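Local structure of alanine dehydrogenase (Archaeoglobus fulgidus, 1OMO) at residues 129-134 with 199-204. The protein catalyses the reversible NAD-dependent oxidative deamination of L-alanine to pyruvate and ammonium, and cannot use NADP in place of NAD. Numbering follows the deposited sequence.
With NAD (nicotinamide-adenine-dinucleotide), chain D.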
ATOM      1  N   GLY A 129     -19.467  27.410  13.587  1.00 17.47           N
ATOM      2  CA  GLY A 129     -18.340  28.211  13.146  1.00 15.42           C
ATOM      3  C   GLY A 129     -17.343  27.418  12.292  1.00 16.17           C
ATOM      4  O   GLY A 129     -17.038  26.248  12.569  1.00 16.01           O
ATOM      5  N   PHE A 130     -16.843  28.049  11.237  1.00 15.44           N
ATOM      6  CA  PHE A 130     -15.878  27.429  10.359  1.00 15.02           C
ATOM      7  C   PHE A 130     -14.583  28.241  10.247  1.00 16.46           C
ATOM      8  O   PHE A 130     -14.581  29.420   9.845  1.00 17.37           O
ATOM      9  CB  PHE A 130     -16.477  27.230   8.967  1.00 16.52           C
ATOM     10  CG  PHE A 130     -17.603  26.228   8.927  1.00 18.76           C
ATOM     11  CD1 PHE A 130     -18.874  26.575   9.395  1.00 18.61           C
ATOM     12  CD2 PHE A 130     -17.393  24.942   8.425  1.00 17.24           C
ATOM     13  CE1 PHE A 130     -19.935  25.652   9.364  1.00 19.95           C
ATOM     14  CE2 PHE A 130     -18.448  23.997   8.383  1.00 19.37           C
ATOM     15  CZ  PHE A 130     -19.717  24.357   8.854  1.00 21.00           C
ATOM     16  N   ILE A 131     -13.481  27.623  10.650  1.00 15.68           N
ATOM     17  CA  ILE A 131     -12.175  28.244  10.517  1.00 14.97           C
ATOM     18  C   ILE A 131     -11.614  27.522   9.297  1.00 16.04           C
ATOM     19  O   ILE A 131     -11.200  26.371   9.395  1.00 14.77           O
ATOM     20  CB  ILE A 131     -11.274  27.957  11.719  1.00 15.16           C
ATOM     21  CG1 ILE A 131     -11.966  28.406  13.008  1.00 15.70           C
ATOM     22  CG2 ILE A 131      -9.966  28.673  11.549  1.00 13.55           C
ATOM     23  CD1 ILE A 131     -12.396  29.867  12.986  1.00 14.90           C
ATOM     24  N   GLY A 132     -11.616  28.206   8.157  1.00 15.93           N
ATOM     25  CA  GLY A 132     -11.153  27.637   6.909  1.00 16.46           C
ATOM     26  C   GLY A 132     -12.409  27.410   6.072  1.00 18.49           C
ATOM     27  O   GLY A 132     -13.354  26.767   6.535  1.00 19.21           O
ATOM     28  N   CYS A 133     -12.442  27.936   4.857  1.00 18.01           N
ATOM     29  CA  CYS A 133     -13.628  27.794   4.023  1.00 17.94           C
ATOM     30  C   CYS A 133     -13.301  27.205   2.659  1.00 19.33           C
ATOM     31  O   CYS A 133     -13.862  27.631   1.648  1.00 22.11           O
ATOM     32  CB  CYS A 133     -14.349  29.150   3.861  1.00 16.54           C
ATOM     33  SG  CYS A 133     -14.938  29.903   5.437  1.00 19.77           S
ATOM     34  N   GLY A 134     -12.373  26.242   2.645  1.00 18.87           N
ATOM     35  CA  GLY A 134     -12.006  25.529   1.428  1.00 17.17           C
ATOM     36  C   GLY A 134     -12.922  24.306   1.225  1.00 19.50           C
ATOM     37  O   GLY A 134     -13.969  24.170   1.876  1.00 19.52           O
ATOM     38  N   LYS A 199       0.597  26.399  12.796  1.00 27.75           N
ATOM     39  CA  LYS A 199       0.605  27.152  14.052  1.00 27.90           C
ATOM     40  C   LYS A 199      -0.846  27.396  14.434  1.00 27.17           C
ATOM     41  O   LYS A 199      -1.728  27.435  13.576  1.00 25.66           O
ATOM     42  CB  LYS A 199       1.328  28.492  13.928  1.00 29.95           C
ATOM     43  CG  LYS A 199       0.722  29.452  12.934  1.00 36.99           C
ATOM     44  CD  LYS A 199       1.472  30.793  12.974  1.00 41.71           C
ATOM     45  CE  LYS A 199       0.878  31.809  12.015  1.00 45.01           C
ATOM     46  NZ  LYS A 199       0.558  33.106  12.721  1.00 46.86           N
ATOM     47  N   PRO A 200      -1.110  27.571  15.728  1.00 26.74           N
ATOM     48  CA  PRO A 200      -2.482  27.801  16.201  1.00 25.17           C
ATOM     49  C   PRO A 200      -3.256  28.878  15.464  1.00 24.05           C
ATOM     50  O   PRO A 200      -2.764  29.980  15.243  1.00 23.84           O
ATOM     51  CB  PRO A 200      -2.290  28.138  17.681  1.00 24.91           C
ATOM     52  CG  PRO A 200      -1.048  27.321  18.042  1.00 24.94           C
ATOM     53  CD  PRO A 200      -0.149  27.574  16.848  1.00 25.59           C
ATOM     54  N   VAL A 201      -4.471  28.533  15.065  1.00 23.15           N
ATOM     55  CA  VAL A 201      -5.351  29.472  14.390  1.00 24.19           C
ATOM     56  C   VAL A 201      -6.545  29.820  15.299  1.00 24.25           C
ATOM     57  O   VAL A 201      -7.313  30.732  15.025  1.00 26.23           O
ATOM     58  CB  VAL A 201      -5.871  28.883  13.073  1.00 23.31           C
ATOM     59  CG1 VAL A 201      -7.118  29.619  12.669  1.00 26.43           C
ATOM     60  CG2 VAL A 201      -4.790  28.998  11.972  1.00 22.66           C
ATOM     61  N   VAL A 202      -6.705  29.071  16.378  1.00 22.61           N
ATOM     62  CA  VAL A 202      -7.801  29.310  17.303  1.00 21.83           C
ATOM     63  C   VAL A 202      -7.213  29.468  18.694  1.00 21.94           C
ATOM     64  O   VAL A 202      -6.443  28.618  19.148  1.00 22.30           O
ATOM     65  CB  VAL A 202      -8.830  28.127  17.306  1.00 18.89           C
ATOM     66  CG1 VAL A 202      -9.882  28.319  18.412  1.00 17.41           C
ATOM     67  CG2 VAL A 202      -9.506  28.054  15.971  1.00 16.34           C
ATOM     68  N   LYS A 203      -7.576  30.551  19.364  1.00 21.32           N
ATOM     69  CA  LYS A 203      -7.079  30.802  20.718  1.00 24.06           C
ATOM     70  C   LYS A 203      -7.970  30.176  21.767  1.00 21.10           C
ATOM     71  O   LYS A 203      -9.180  30.154  21.611  1.00 21.56           O
ATOM     72  CB  LYS A 203      -6.963  32.312  20.967  1.00 25.62           C
ATOM     73  CG  LYS A 203      -5.742  32.920  20.312  1.00 32.33           C
ATOM     74  CD  LYS A 203      -5.622  34.455  20.468  1.00 36.74           C
ATOM     75  CE  LYS A 203      -4.223  34.890  19.983  1.00 40.39           C
ATOM     76  NZ  LYS A 203      -4.004  36.354  19.719  1.00 43.45           N
ATOM     77  N   ALA A 204      -7.381  29.670  22.842  1.00 21.89           N
ATOM     78  CA  ALA A 204      -8.182  29.062  23.903  1.00 23.89           C
ATOM     79  C   ALA A 204      -9.234  30.018  24.457  1.00 24.30           C
ATOM     80  O   ALA A 204     -10.397  29.666  24.579  1.00 24.63           O
ATOM     81  CB  ALA A 204      -7.287  28.550  25.044  1.00 20.73           C
TER
HETATM   82  PA  NAD D 400      -8.180  23.879   0.635  1.00 42.62           P
HETATM   83  O1A NAD D 400      -6.843  24.432   0.305  1.00 41.84           O
HETATM   84  O2A NAD D 400      -9.284  23.922  -0.429  1.00 43.02           O
HETATM   85  O5B NAD D 400      -8.916  24.405   2.017  1.00 39.47           O
HETATM   86  C5B NAD D 400      -8.158  25.054   3.123  1.00 35.24           C
HETATM   87  C4B NAD D 400      -8.739  26.483   3.282  1.00 32.55           C
HETATM   88  O4B NAD D 400      -7.961  27.028   4.438  1.00 28.95           O
HETATM   89  C3B NAD D 400      -8.428  27.541   2.120  1.00 31.27           C
HETATM   90  O3B NAD D 400      -9.679  28.158   1.619  1.00 28.82           O
HETATM   91  C2B NAD D 400      -7.448  28.568   2.738  1.00 28.97           C
HETATM   92  O2B NAD D 400      -7.409  29.857   2.242  1.00 27.63           O
HETATM   93  C1B NAD D 400      -7.803  28.414   4.249  1.00 29.36           C
HETATM   94  N9A NAD D 400      -6.719  28.730   5.133  1.00 28.41           N
HETATM   95  C8A NAD D 400      -5.363  28.479   5.065  1.00 30.16           C
HETATM   96  N7A NAD D 400      -4.694  28.924   6.107  1.00 31.29           N
HETATM   97  C5A NAD D 400      -5.562  29.499   6.929  1.00 26.49           C
HETATM   98  C6A NAD D 400      -5.401  30.147   8.231  1.00 26.41           C
HETATM   99  N6A NAD D 400      -4.229  30.277   8.798  1.00 24.99           N
HETATM  100  N1A NAD D 400      -6.574  30.620   8.792  1.00 24.17           N
HETATM  101  C2A NAD D 400      -7.794  30.507   8.216  1.00 27.02           C
HETATM  102  N3A NAD D 400      -7.996  29.895   6.958  1.00 25.01           N
HETATM  103  C4A NAD D 400      -6.851  29.390   6.364  1.00 27.03           C
HETATM  104  O3  NAD D 400      -8.238  22.334   1.252  1.00 35.43           O
HETATM  105  PN  NAD D 400      -9.471  21.260   1.713  1.00 38.15           P
HETATM  106  O1N NAD D 400     -10.765  22.031   1.712  1.00 40.39           O
HETATM  107  O2N NAD D 400      -9.298  19.964   0.947  1.00 37.75           O
HETATM  108  O5D NAD D 400      -8.976  21.052   3.311  1.00 39.15           O
HETATM  109  C5D NAD D 400      -7.415  20.863   3.339  1.00 41.45           C
HETATM  110  C4D NAD D 400      -6.914  20.471   4.690  1.00 44.01           C
HETATM  111  O4D NAD D 400      -7.682  19.210   5.110  1.00 45.94           O
HETATM  112  C3D NAD D 400      -5.413  20.045   4.751  1.00 43.52           C
HETATM  113  O3D NAD D 400      -4.851  20.217   6.065  1.00 42.92           O
HETATM  114  C2D NAD D 400      -5.530  18.577   4.328  1.00 42.97           C
HETATM  115  O2D NAD D 400      -4.337  17.864   4.371  1.00 41.14           O
HETATM  116  C1D NAD D 400      -6.720  18.093   5.285  1.00 44.29           C
HETATM  117  N1N NAD D 400      -7.574  16.915   4.906  1.00 44.63           N
HETATM  118  C2N NAD D 400      -7.704  15.953   6.000  1.00 44.12           C
HETATM  119  C3N NAD D 400      -8.671  14.913   5.748  1.00 44.92           C
HETATM  120  C7N NAD D 400      -8.800  13.830   6.979  1.00 45.93           C
HETATM  121  O7N NAD D 400      -9.228  12.672   6.709  1.00 46.39           O
HETATM  122  N7N NAD D 400      -8.454  14.242   8.240  1.00 46.40           N
HETATM  123  C4N NAD D 400      -9.475  14.766   4.593  1.00 43.63           C
HETATM  124  C5N NAD D 400      -9.242  15.796   3.593  1.00 43.73           C
HETATM  125  C6N NAD D 400      -8.320  16.842   3.752  1.00 44.10           C
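Ile-131 meets Val-201 and Val-202 without a hydrogen bond between them; the polar grip lies beside them, where Asp-157 OD1 accepts from the amide Cys-133 N and OD2 bonds to NAD. Asp-157, just after strand 152-156, sits where NAD-specific Rossmann folds carry an acid that binds the adenosine ribose, and its charge would probably disfavour the 2'-phosphate of NADP. Ile-131 ends strand 127-131 and sends its two branches to different neighbours. With CG2 anti to the backbone N and CG1 beside it (chi1 -56°), CG2 lies 3.2 Å from Val-201 CG1, a contact whose shortness is doubtful, and CG1 lies 3.9 Å from Val-202 CG2. Beta-branched residues suit both sides, since each offers two carbon branches next to the backbone, so one side chain can meet two neighbours. Val-202 also touches Leu-191 and Ile-230, joining segment 199-204, part of the loop after strand 190-193, to the sheet and to helix 228-232. Val-201 faces two ways: while CG1 meets the isoleucine, CG2 comes 3.5 Å from the adenine amino nitrogen N6A. The glycines of the Rossmann-type GxGxxA pattern line the NAD pocket. Gly-132 has a positive phi (108°), readily adopted without a CB to crowd the preceding carbonyl O, and its CA lies 3.9 Å from adenine N3A; Gly-134 CA, at the N-cap of helix 135-147, approaches NAD O5B to 3.3 Å, which suits a residue without a side chain. Apolar contacts impose little direction, so Val-201 contributes shape to the adenine pocket, while directional bonds to the cofactor come from elsewhere, Asp-157 among them.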